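Local coordinates for protein interferon (PDB 3PIV) that probably acts as a secreted antiviral cytokine of the type I interferon family, signalling by binding cytokine receptors at the cell surface, at residues R38-M43 with K145-R150; L57-I62 with Q149-I154. All coordinates share one frame; numbering follows the deposited sequence.

How the interactions relate
Interactions 1 and 2 lie side by side in one helical bundle, their centres about 7 Å apart, and both end on helix 134-158, where their segments overlap at Gln-149 and Arg-150. The partner segments come from consecutive helices, 37-44 for interaction 1 and 48-66 for interaction 2. Helix 134-158 thus packs against both the short helix and the long one that follows it. Tyr-40 joins the two contacts and ties the short helix into the bundle core: its OH lies 3.5 Å from CG of Met-151 and packs against Thr-58 too. Interaction 2 sits near the centre of the chain, whereas interaction 1 reaches outward to a partly exposed arginine.

Interaction 1: R38-M43 with K145-R150; sequences RLYTLM and KSHLQR
Tyr-40 lays one face of its ring over the aliphatic root of Arg-150, with CD1 3.3 Å from the arginine CB. The contact sets the short helix 37-44 against helix 134-158 of the interferon helical bundle; the two segments run nearly parallel. With CG placed beside its backbone N (chi1 -62°) and bends at chi2 and chi3, Arg-150 curls its guanidinium back to the base of the tyrosine. There CB of Tyr-40 sits over one face of the group, 3.4 Å from NH2, and the ring and guanidinium planes are inclined at 51°. NH2 passes Thr-41 to form a salt bridge with OD2 of Asp-44, just beyond the short segment; the hydroxyl of Thr-41 is hydrogen-bonded to the Ser-37 carbonyl. At the far end of the tyrosine, the imidazole of His-147 stands rim to rim with the phenol ring, their planes 58° apart. NE2 of His-147 is hydrogen-bonded to NE2 of His-119; with ND1 held by the tyrosine, both imidazole nitrogens have a partner, which probably fixes the ring rotation. OH of Tyr-40 and ND1 of His-147 are hydrogen-bonded at 2.8 Å, in the plane of the imidazole.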
ATOM      1  N   ARG A  38     -11.092  -2.802  -9.354  1.00 21.91           N
ATOM      2  CA  ARG A  38     -12.480  -2.937  -8.955  1.00 23.54           C
ATOM      3  C   ARG A  38     -12.703  -2.301  -7.576  1.00 25.89           C
ATOM      4  O   ARG A  38     -13.563  -1.437  -7.388  1.00 23.78           O
ATOM      5  CB  ARG A  38     -12.754  -4.434  -8.881  1.00 31.15           C
ATOM      6  CG  ARG A  38     -11.564  -5.234  -9.462  1.00 32.79           C
ATOM      7  CD  ARG A  38     -11.041  -6.331  -8.530  1.00 33.07           C
ATOM      8  NE  ARG A  38     -11.226  -6.047  -7.112  1.00 25.38           N
ATOM      9  CZ  ARG A  38     -11.037  -6.964  -6.160  1.00 40.16           C
ATOM     10  NH1 ARG A  38     -10.646  -8.186  -6.509  1.00 44.53           N
ATOM     11  NH2 ARG A  38     -11.230  -6.682  -4.865  1.00 22.14           N
ATOM     12  N   LEU A  39     -11.897  -2.730  -6.616  1.00 25.03           N
ATOM     13  CA  LEU A  39     -11.991  -2.250  -5.240  1.00 22.79           C
ATOM     14  C   LEU A  39     -11.731  -0.752  -5.148  1.00 20.68           C
ATOM     15  O   LEU A  39     -12.458  -0.025  -4.474  1.00 20.32           O
ATOM     16  CB  LEU A  39     -10.977  -3.005  -4.380  1.00 24.35           C
ATOM     17  CG  LEU A  39     -11.227  -3.262  -2.899  1.00 23.59           C
ATOM     18  CD1 LEU A  39      -9.926  -3.050  -2.145  1.00 17.73           C
ATOM     19  CD2 LEU A  39     -12.357  -2.412  -2.338  1.00 16.08           C
ATOM     20  N   TYR A  40     -10.686  -0.286  -5.823  1.00 17.52           N
ATOM     21  CA  TYR A  40     -10.323   1.116  -5.734  1.00 18.24           C
ATOM     22  C   TYR A  40     -11.420   2.003  -6.317  1.00 23.52           C
ATOM     23  O   TYR A  40     -11.682   3.089  -5.797  1.00 22.38           O
ATOM     24  CB  TYR A  40      -8.983   1.384  -6.429  1.00 18.17           C
ATOM     25  CG  TYR A  40      -7.810   1.217  -5.510  1.00 15.41           C
ATOM     26  CD1 TYR A  40      -7.355   2.281  -4.734  1.00 19.07           C
ATOM     27  CD2 TYR A  40      -7.187  -0.008  -5.369  1.00 15.59           C
ATOM     28  CE1 TYR A  40      -6.289   2.129  -3.868  1.00 16.03           C
ATOM     29  CE2 TYR A  40      -6.119  -0.170  -4.498  1.00 16.43           C
ATOM     30  CZ  TYR A  40      -5.678   0.901  -3.758  1.00 13.73           C
ATOM     31  OH  TYR A  40      -4.627   0.745  -2.904  1.00 18.34           O
ATOM     32  N   THR A  41     -12.052   1.534  -7.395  1.00 25.24           N
ATOM     33  CA  THR A  41     -13.180   2.253  -8.001  1.00 27.23           C
ATOM     34  C   THR A  41     -14.256   2.447  -6.937  1.00 26.63           C
ATOM     35  O   THR A  41     -14.718   3.569  -6.718  1.00 25.04           O
ATOM     36  CB  THR A  41     -13.767   1.495  -9.232  1.00 25.27           C
ATOM     37  OG1 THR A  41     -12.827   1.522 -10.312  1.00 28.68           O
ATOM     38  CG2 THR A  41     -15.067   2.131  -9.696  1.00 28.54           C
ATOM     39  N   LEU A  42     -14.624   1.352  -6.266  1.00 21.15           N
ATOM     40  CA  LEU A  42     -15.569   1.403  -5.151  1.00 26.62           C
ATOM     41  C   LEU A  42     -15.133   2.398  -4.071  1.00 27.01           C
ATOM     42  O   LEU A  42     -15.930   3.204  -3.609  1.00 29.30           O
ATOM     43  CB  LEU A  42     -15.747   0.007  -4.552  1.00 28.31           C
ATOM     44  CG  LEU A  42     -16.425  -0.172  -3.187  1.00 33.67           C
ATOM     45  CD1 LEU A  42     -17.918   0.070  -3.270  1.00 34.69           C
ATOM     46  CD2 LEU A  42     -16.153  -1.569  -2.638  1.00 30.05           C
ATOM     47  N   MET A  43     -13.864   2.355  -3.679  1.00 26.62           N
ATOM     48  CA  MET A  43     -13.374   3.259  -2.649  1.00 23.59           C
ATOM     49  C   MET A  43     -13.384   4.717  -3.124  1.00 23.74           C
ATOM     50  O   MET A  43     -13.588   5.657  -2.335  1.00 21.32           O
ATOM     51  CB  MET A  43     -11.975   2.833  -2.171  1.00 20.68           C
ATOM     52  CG  MET A  43     -11.918   1.452  -1.504  1.00 16.17           C
ATOM     53  SD  MET A  43     -13.230   1.113  -0.300  1.00 25.52           S
ATOM     54  CE  MET A  43     -13.192   2.639   0.656  1.00 20.72           C
ATOM     55  N   LYS A 145       3.452   0.246  -6.522  1.00 13.29           N
ATOM     56  CA  LYS A 145       3.397   1.509  -7.263  1.00 17.05           C
ATOM     57  C   LYS A 145       1.958   1.833  -7.639  1.00 14.06           C
ATOM     58  O   LYS A 145       1.494   2.947  -7.438  1.00 13.44           O
ATOM     59  CB  LYS A 145       4.263   1.461  -8.521  1.00 12.47           C
ATOM     60  CG  LYS A 145       4.243   2.779  -9.327  1.00 21.69           C
ATOM     61  CD  LYS A 145       5.028   2.664 -10.625  1.00 22.70           C
ATOM     62  CE  LYS A 145       5.206   4.016 -11.303  1.00 24.76           C
ATOM     63  NZ  LYS A 145       6.081   3.902 -12.502  1.00 27.50           N
ATOM     64  N   SER A 146       1.243   0.848  -8.175  1.00 16.71           N
ATOM     65  CA  SER A 146      -0.158   1.064  -8.520  1.00 15.97           C
ATOM     66  C   SER A 146      -1.051   1.403  -7.318  1.00 15.02           C
ATOM     67  O   SER A 146      -1.960   2.210  -7.436  1.00 14.08           O
ATOM     68  CB  SER A 146      -0.723  -0.114  -9.310  1.00 17.77           C
ATOM     69  OG  SER A 146      -0.377   0.022 -10.680  1.00 25.86           O
ATOM     70  N   HIS A 147      -0.805   0.789  -6.165  1.00 16.03           N
ATOM     71  CA  HIS A 147      -1.592   1.125  -4.979  1.00 12.43           C
ATOM     72  C   HIS A 147      -1.333   2.579  -4.617  1.00 11.16           C
ATOM     73  O   HIS A 147      -2.255   3.333  -4.298  1.00 11.82           O
ATOM     74  CB  HIS A 147      -1.199   0.242  -3.785  1.00 12.00           C
ATOM     75  CG  HIS A 147      -1.756  -1.146  -3.844  1.00 14.89           C
ATOM     76  ND1 HIS A 147      -3.048  -1.446  -3.477  1.00 12.86           N
ATOM     77  CD2 HIS A 147      -1.188  -2.315  -4.225  1.00 14.05           C
ATOM     78  CE1 HIS A 147      -3.260  -2.739  -3.640  1.00 14.16           C
ATOM     79  NE2 HIS A 147      -2.143  -3.290  -4.082  1.00 12.10           N
ATOM     80  N   LEU A 148      -0.066   2.972  -4.642  1.00 11.14           N
ATOM     81  CA  LEU A 148       0.286   4.312  -4.200  1.00 11.69           C
ATOM     82  C   LEU A 148      -0.383   5.357  -5.113  1.00 17.34           C
ATOM     83  O   LEU A 148      -0.829   6.401  -4.637  1.00 15.55           O
ATOM     84  CB  LEU A 148       1.807   4.510  -4.171  1.00 11.33           C
ATOM     85  CG  LEU A 148       2.599   3.706  -3.118  1.00 13.46           C
ATOM     86  CD1 LEU A 148       4.089   3.880  -3.316  1.00 14.35           C
ATOM     87  CD2 LEU A 148       2.190   4.116  -1.705  1.00 13.46           C
ATOM     88  N   GLN A 149      -0.455   5.062  -6.409  1.00 11.39           N
ATOM     89  CA  GLN A 149      -1.053   5.993  -7.377  1.00 13.62           C
ATOM     90  C   GLN A 149      -2.537   6.143  -7.124  1.00 13.53           C
ATOM     91  O   GLN A 149      -3.034   7.245  -7.047  1.00 18.33           O
ATOM     92  CB  GLN A 149      -0.780   5.552  -8.824  1.00 17.81           C
ATOM     93  CG  GLN A 149       0.625   5.880  -9.275  1.00 17.98           C
ATOM     94  CD  GLN A 149       1.082   5.096 -10.482  1.00 22.31           C
ATOM     95  OE1 GLN A 149       0.544   4.027 -10.800  1.00 23.62           O
ATOM     96  NE2 GLN A 149       2.110   5.611 -11.154  1.00 23.60           N
ATOM     97  N   ARG A 150      -3.234   5.032  -6.929  1.00 17.00           N
ATOM     98  CA  ARG A 150      -4.663   5.087  -6.652  1.00 16.25           C
ATOM     99  C   ARG A 150      -5.002   5.627  -5.245  1.00 17.37           C
ATOM    100  O   ARG A 150      -5.989   6.348  -5.078  1.00 15.18           O
ATOM    101  CB  ARG A 150      -5.298   3.719  -6.878  1.00 14.46           C
ATOM    102  CG  ARG A 150      -5.189   3.191  -8.323  1.00 21.25           C
ATOM    103  CD  ARG A 150      -6.025   3.987  -9.331  1.00 17.51           C
ATOM    104  NE  ARG A 150      -7.456   4.032  -9.018  1.00 23.70           N
ATOM    105  CZ  ARG A 150      -8.373   3.187  -9.497  1.00 20.68           C
ATOM    106  NH1 ARG A 150      -8.011   2.201 -10.297  1.00 21.65           N
ATOM    107  NH2 ARG A 150      -9.648   3.311  -9.152  1.00 17.59           N
TER

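Interaction 2: L57-I62 with Q149-I154; sequences LTLDHI and QRMDII
Met-151 reaches across from helix 134-158 to touch Thr-58, Leu-59 and Ile-62 of helix 48-66, and the contact between the segments is entirely van der Waals. The methyl group makes the closest apolar contacts: CE of Met-151 lies 3.6 Å from CG of Leu-59 and equally close to CD2, the branch that faces it, while the two side chains run at a slant to one another. The same methyl is 3.9 Å from CB of Thr-58. Sulfur contacts come next. SD of Met-151 passes 4.0 Å from CG2 of Thr-58 and 4.0 Å from CD1 of Ile-62, and both of these side chains run antiparallel to the methionine as they pass it. The methionine is extended through chi2 and turns only at its last torsion (chi3 88°), which swings CE off the line of the chain and over to Leu-59. The one polar group among the touching side chains, the Thr-58 hydroxyl, is satisfied within its own helix by the carbonyl of Phe-54, while its methyl branch faces the sulfur. Leu-89 of helix 79-101 packs against both Leu-59 and Ile-62, extending the apolar layer. The segment axes are 11.9 Å apart and roughly antiparallel (158°), and the methionine helps to span that distance in the buried core of the four-helix-bundle cytokine fold found in type I interferons.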
ATOM      1  N   LEU A  57      -5.733   0.631   6.349  1.00 12.41           N
ATOM      2  CA  LEU A  57      -5.633  -0.797   6.077  1.00 12.92           C
ATOM      3  C   LEU A  57      -4.592  -1.089   5.009  1.00 14.91           C
ATOM      4  O   LEU A  57      -3.720  -1.931   5.206  1.00 15.88           O
ATOM      5  CB  LEU A  57      -6.987  -1.376   5.641  1.00 19.13           C
ATOM      6  CG  LEU A  57      -8.039  -1.558   6.735  1.00 16.44           C
ATOM      7  CD1 LEU A  57      -9.332  -1.952   6.105  1.00 16.53           C
ATOM      8  CD2 LEU A  57      -7.585  -2.596   7.791  1.00 17.78           C
ATOM      9  N   THR A  58      -4.685  -0.380   3.887  1.00 10.99           N
ATOM     10  CA  THR A  58      -3.779  -0.593   2.771  1.00 14.92           C
ATOM     11  C   THR A  58      -2.325  -0.201   3.089  1.00 14.30           C
ATOM     12  O   THR A  58      -1.383  -0.934   2.751  1.00 14.71           O
ATOM     13  CB  THR A  58      -4.283   0.130   1.488  1.00 12.42           C
ATOM     14  OG1 THR A  58      -5.688  -0.119   1.319  1.00 12.85           O
ATOM     15  CG2 THR A  58      -3.548  -0.402   0.287  1.00 13.30           C
ATOM     16  N   LEU A  59      -2.140   0.942   3.740  1.00 13.58           N
ATOM     17  CA  LEU A  59      -0.803   1.348   4.145  1.00 13.97           C
ATOM     18  C   LEU A  59      -0.174   0.249   4.991  1.00 11.02           C
ATOM     19  O   LEU A  59       0.987  -0.116   4.823  1.00 13.45           O
ATOM     20  CB  LEU A  59      -0.849   2.663   4.941  1.00 13.01           C
ATOM     21  CG  LEU A  59      -1.077   3.970   4.162  1.00 14.00           C
ATOM     22  CD1 LEU A  59      -1.409   5.068   5.139  1.00 16.07           C
ATOM     23  CD2 LEU A  59       0.130   4.374   3.301  1.00 12.48           C
ATOM     24  N   ASP A  60      -0.954  -0.291   5.906  1.00 10.55           N
ATOM     25  CA  ASP A  60      -0.396  -1.251   6.839  1.00 15.36           C
ATOM     26  C   ASP A  60      -0.049  -2.544   6.118  1.00 12.17           C
ATOM     27  O   ASP A  60       0.946  -3.184   6.451  1.00 11.87           O
ATOM     28  CB  ASP A  60      -1.340  -1.503   8.012  1.00 12.90           C
ATOM     29  CG  ASP A  60      -1.341  -0.366   9.037  1.00 16.79           C
ATOM     30  OD1 ASP A  60      -0.540   0.580   8.937  1.00 14.73           O
ATOM     31  OD2 ASP A  60      -2.176  -0.423   9.958  1.00 19.08           O
ATOM     32  N   HIS A  61      -0.840  -2.891   5.102  1.00 12.22           N
ATOM     33  CA  HIS A  61      -0.592  -4.090   4.312  1.00 10.56           C
ATOM     34  C   HIS A  61       0.672  -3.947   3.493  1.00 12.53           C
ATOM     35  O   HIS A  61       1.459  -4.880   3.384  1.00 13.31           O
ATOM     36  CB  HIS A  61      -1.781  -4.399   3.381  1.00 13.84           C
ATOM     37  CG  HIS A  61      -2.882  -5.162   4.050  1.00 15.20           C
ATOM     38  ND1 HIS A  61      -4.203  -4.760   4.019  1.00 15.98           N
ATOM     39  CD2 HIS A  61      -2.852  -6.289   4.797  1.00 15.06           C
ATOM     40  CE1 HIS A  61      -4.938  -5.618   4.704  1.00 16.98           C
ATOM     41  NE2 HIS A  61      -4.137  -6.545   5.205  1.00 16.84           N
ATOM     42  N   ILE A  62       0.858  -2.776   2.896  1.00 13.94           N
ATOM     43  CA  ILE A  62       2.065  -2.518   2.122  1.00 11.32           C
ATOM     44  C   ILE A  62       3.291  -2.569   3.035  1.00 12.81           C
ATOM     45  O   ILE A  62       4.298  -3.174   2.698  1.00 12.90           O
ATOM     46  CB  ILE A  62       2.001  -1.148   1.424  1.00 11.33           C
ATOM     47  CG1 ILE A  62       0.947  -1.173   0.305  1.00 10.02           C
ATOM     48  CG2 ILE A  62       3.365  -0.774   0.875  1.00  9.14           C
ATOM     49  CD1 ILE A  62       0.629   0.220  -0.289  1.00 13.97           C
ATOM     50  N   GLN A 149      -0.455   5.062  -6.409  1.00 11.39           N
ATOM     51  CA  GLN A 149      -1.053   5.993  -7.377  1.00 13.62           C
ATOM     52  C   GLN A 149      -2.537   6.143  -7.124  1.00 13.53           C
ATOM     53  O   GLN A 149      -3.034   7.245  -7.047  1.00 18.33           O
ATOM     54  CB  GLN A 149      -0.780   5.552  -8.824  1.00 17.81           C
ATOM     55  CG  GLN A 149       0.625   5.880  -9.275  1.00 17.98           C
ATOM     56  CD  GLN A 149       1.082   5.096 -10.482  1.00 22.31           C
ATOM     57  OE1 GLN A 149       0.544   4.027 -10.800  1.00 23.62           O
ATOM     58  NE2 GLN A 149       2.110   5.611 -11.154  1.00 23.60           N
ATOM     59  N   ARG A 150      -3.234   5.032  -6.929  1.00 17.00           N
ATOM     60  CA  ARG A 150      -4.663   5.087  -6.652  1.00 16.25           C
ATOM     61  C   ARG A 150      -5.002   5.627  -5.245  1.00 17.37           C
ATOM     62  O   ARG A 150      -5.989   6.348  -5.078  1.00 15.18           O
ATOM     63  CB  ARG A 150      -5.298   3.719  -6.878  1.00 14.46           C
ATOM     64  CG  ARG A 150      -5.189   3.191  -8.323  1.00 21.25           C
ATOM     65  CD  ARG A 150      -6.025   3.987  -9.331  1.00 17.51           C
ATOM     66  NE  ARG A 150      -7.456   4.032  -9.018  1.00 23.70           N
ATOM     67  CZ  ARG A 150      -8.373   3.187  -9.497  1.00 20.68           C
ATOM     68  NH1 ARG A 150      -8.011   2.201 -10.297  1.00 21.65           N
ATOM     69  NH2 ARG A 150      -9.648   3.311  -9.152  1.00 17.59           N
ATOM     70  N   MET A 151      -4.203   5.273  -4.240  1.00 13.46           N
ATOM     71  CA  MET A 151      -4.415   5.807  -2.897  1.00 16.34           C
ATOM     72  C   MET A 151      -4.414   7.322  -2.902  1.00 11.85           C
ATOM     73  O   MET A 151      -5.179   7.940  -2.195  1.00 15.32           O
ATOM     74  CB  MET A 151      -3.370   5.278  -1.908  1.00 12.30           C
ATOM     75  CG  MET A 151      -3.549   3.800  -1.592  1.00 13.88           C
ATOM     76  SD  MET A 151      -2.068   3.083  -0.849  1.00 17.56           S
ATOM     77  CE  MET A 151      -2.382   3.438   0.884  1.00 12.42           C
ATOM     78  N   ASP A 152      -3.556   7.908  -3.720  1.00 17.80           N
ATOM     79  CA  ASP A 152      -3.429   9.359  -3.801  1.00 22.74           C
ATOM     80  C   ASP A 152      -4.703  10.015  -4.356  1.00 19.60           C
ATOM     81  O   ASP A 152      -5.078  11.119  -3.961  1.00 17.42           O
ATOM     82  CB  ASP A 152      -2.223   9.708  -4.678  1.00 20.16           C
ATOM     83  CG  ASP A 152      -2.022  11.196  -4.825  1.00 27.34           C
ATOM     84  OD1 ASP A 152      -1.536  11.836  -3.863  1.00 26.91           O
ATOM     85  OD2 ASP A 152      -2.343  11.724  -5.908  1.00 24.75           O
ATOM     86  N   ILE A 153      -5.364   9.323  -5.270  1.00 17.07           N
ATOM     87  CA  ILE A 153      -6.625   9.795  -5.810  1.00 18.81           C
ATOM     88  C   ILE A 153      -7.671   9.786  -4.705  1.00 19.00           C
ATOM     89  O   ILE A 153      -8.361  10.767  -4.477  1.00 20.74           O
ATOM     90  CB  ILE A 153      -7.095   8.914  -6.983  1.00 17.18           C
ATOM     91  CG1 ILE A 153      -6.163   9.098  -8.189  1.00 18.17           C
ATOM     92  CG2 ILE A 153      -8.534   9.241  -7.365  1.00 18.77           C
ATOM     93  CD1 ILE A 153      -6.594   8.299  -9.399  1.00 14.34           C
ATOM     94  N   ILE A 154      -7.761   8.667  -4.009  1.00 19.94           N
ATOM     95  CA  ILE A 154      -8.679   8.537  -2.886  1.00 19.59           C
ATOM     96  C   ILE A 154      -8.432   9.596  -1.817  1.00 21.96           C
ATOM     97  O   ILE A 154      -9.378  10.141  -1.260  1.00 20.94           O
ATOM     98  CB  ILE A 154      -8.586   7.138  -2.266  1.00 18.58           C
ATOM     99  CG1 ILE A 154      -9.175   6.105  -3.241  1.00 20.92           C
ATOM    100  CG2 ILE A 154      -9.278   7.104  -0.905  1.00 17.79           C
ATOM    101  CD1 ILE A 154      -8.794   4.680  -2.903  1.00 20.08           C
TER